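Local structure of putative antioxidant defense protein Mlr4105 (Mesorhizobium loti, 3C1L) at residues 15-18 against 19-22. The protein probably acts as a peroxiredoxin-type antioxidant enzyme of the AhpD-like, carboxymuconolactone decarboxylase family. Numbering follows the deposited sequence.
Sequences ELSE and PTKA
Lys-21 runs back from the first turn of helix 18-31 over the loop that leads into it, and its ammonium group meets two glutamates. Lys-21 NZ makes a salt bridge of 3.0 Å with Glu-18 OE2, approaching from above the carboxylate plane, and a long one of 3.6 Å with Glu-15 OE2. Glu-18 can lean toward the lysine because its chain bends at chi2 (-62°), whereas the lysine stays extended beyond CG. A long aliphatic chain suits this route: Lys-21 CG packs on CB of Leu-16 at 3.6 Å before the charge is reached. Were Lys-21 an alanine, the carboxylates of Glu-15 and Glu-18 would probably lose their shared cation, and the aliphatic cover over Leu-16 CB would go with it.

At the start of the helix, Ser-17 is the N-cap. Its OG appears to accept a weak capping bond from Thr-20 N, though the position of OG is less certain, and Ser-17 O accepts the backbone bond of Lys-21 N at 3.0 Å. Pro-19 suits the first turn, where a backbone nitrogen has no carbonyl one turn back within the helix, so proline's missing N-H costs nothing. Thr-20 OG1 is hydrogen-bonded to Asp-45, tying the helix start to helix 45-60. Acidic Glu-18 at this amino end would also probably interact favourably with the helix dipole.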
ATOM      1  N   GLU B  15     -41.002 -16.010  -9.021  1.00 34.36           N
ATOM      2  CA  GLU B  15     -40.667 -17.328  -9.560  1.00 33.57           C
ATOM      3  C   GLU B  15     -39.608 -17.286 -10.661  1.00 32.93           C
ATOM      4  O   GLU B  15     -39.482 -16.318 -11.411  1.00 33.69           O
ATOM      5  CB  GLU B  15     -41.906 -18.024 -10.121  1.00 34.54           C
ATOM      6  CG  GLU B  15     -42.699 -18.795  -9.126  1.00 32.16           C
ATOM      7  CD  GLU B  15     -43.826 -19.547  -9.793  1.00 42.44           C
ATOM      8  OE1 GLU B  15     -44.908 -18.946 -10.003  1.00 39.51           O
ATOM      9  OE2 GLU B  15     -43.630 -20.744 -10.111  1.00 40.00           O
ATOM     10  N   LEU B  16     -38.852 -18.370 -10.739  1.00 30.96           N
ATOM     11  CA  LEU B  16     -37.933 -18.605 -11.834  1.00 29.46           C
ATOM     12  C   LEU B  16     -38.739 -18.795 -13.106  1.00 27.94           C
ATOM     13  O   LEU B  16     -39.816 -19.385 -13.080  1.00 24.88           O
ATOM     14  CB  LEU B  16     -37.124 -19.867 -11.578  1.00 28.46           C
ATOM     15  CG  LEU B  16     -36.212 -19.888 -10.361  1.00 31.91           C
ATOM     16  CD1 LEU B  16     -35.621 -21.278 -10.226  1.00 30.98           C
ATOM     17  CD2 LEU B  16     -35.122 -18.829 -10.480  1.00 35.14           C
ATOM     18  N   SER B  17     -38.215 -18.304 -14.222  1.00 27.63           N
ATOM     19  CA  SER B  17     -38.875 -18.531 -15.501  1.00 26.77           C
ATOM     20  C   SER B  17     -38.768 -19.997 -15.792  1.00 26.40           C
ATOM     21  O   SER B  17     -37.891 -20.662 -15.268  1.00 26.99           O
ATOM     22  CB  SER B  17     -38.210 -17.723 -16.617  1.00 28.20           C
ATOM     23  OG  SER B  17     -36.805 -17.972 -16.709  1.00 29.60           O
ATOM     24  N   GLU B  18     -39.657 -20.524 -16.623  1.00 29.37           N
ATOM     25  CA  GLU B  18     -39.573 -21.939 -16.994  1.00 29.57           C
ATOM     26  C   GLU B  18     -38.265 -22.342 -17.705  1.00 30.38           C
ATOM     27  O   GLU B  18     -37.780 -23.464 -17.498  1.00 30.87           O
ATOM     28  CB  GLU B  18     -40.778 -22.349 -17.816  1.00 30.25           C
ATOM     29  CG  GLU B  18     -41.982 -22.699 -16.938  1.00 37.23           C
ATOM     30  CD  GLU B  18     -41.704 -23.887 -16.024  1.00 40.52           C
ATOM     31  OE1 GLU B  18     -40.613 -24.509 -16.135  1.00 45.94           O
ATOM     32  OE2 GLU B  18     -42.581 -24.201 -15.204  1.00 40.71           O
ATOM     33  N   PRO B  19     -37.709 -21.448 -18.549  1.00 28.75           N
ATOM     34  CA  PRO B  19     -36.372 -21.604 -19.080  1.00 28.36           C
ATOM     35  C   PRO B  19     -35.270 -21.729 -18.025  1.00 27.31           C
ATOM     36  O   PRO B  19     -34.356 -22.521 -18.203  1.00 29.26           O
ATOM     37  CB  PRO B  19     -36.187 -20.330 -19.904  1.00 28.75           C
ATOM     38  CG  PRO B  19     -37.531 -20.007 -20.382  1.00 27.16           C
ATOM     39  CD  PRO B  19     -38.508 -20.537 -19.388  1.00 29.34           C
ATOM     40  N   THR B  20     -35.347 -20.964 -16.948  1.00 26.93           N
ATOM     41  CA  THR B  20     -34.330 -21.022 -15.900  1.00 25.33           C
ATOM     42  C   THR B  20     -34.439 -22.264 -15.038  1.00 26.04           C
ATOM     43  O   THR B  20     -33.436 -22.874 -14.682  1.00 25.73           O
ATOM     44  CB  THR B  20     -34.386 -19.782 -15.043  1.00 26.77           C
ATOM     45  OG1 THR B  20     -34.064 -18.669 -15.879  1.00 29.42           O
ATOM     46  CG2 THR B  20     -33.401 -19.838 -13.856  1.00 22.04           C
ATOM     47  N   LYS B  21     -35.664 -22.637 -14.706  1.00 26.12           N
ATOM     48  CA  LYS B  21     -35.906 -23.907 -14.027  1.00 27.97           C
ATOM     49  C   LYS B  21     -35.262 -25.091 -14.795  1.00 28.18           C
ATOM     50  O   LYS B  21     -34.541 -25.911 -14.212  1.00 27.68           O
ATOM     51  CB  LYS B  21     -37.412 -24.123 -13.870  1.00 26.77           C
ATOM     52  CG  LYS B  21     -38.124 -23.068 -13.009  1.00 24.39           C
ATOM     53  CD  LYS B  21     -39.562 -23.521 -12.694  1.00 27.94           C
ATOM     54  CE  LYS B  21     -40.533 -22.357 -12.461  1.00 26.55           C
ATOM     55  NZ  LYS B  21     -41.985 -22.803 -12.568  1.00 26.05           N
ATOM     56  N   ALA B  22     -35.517 -25.139 -16.104  1.00 27.99           N
ATOM     57  CA  ALA B  22     -34.932 -26.138 -17.018  1.00 26.78           C
ATOM     58  C   ALA B  22     -33.400 -26.105 -17.051  1.00 26.84           C
ATOM     59  O   ALA B  22     -32.728 -27.156 -16.932  1.00 26.46           O
ATOM     60  CB  ALA B  22     -35.491 -25.939 -18.430  1.00 24.88           C
TER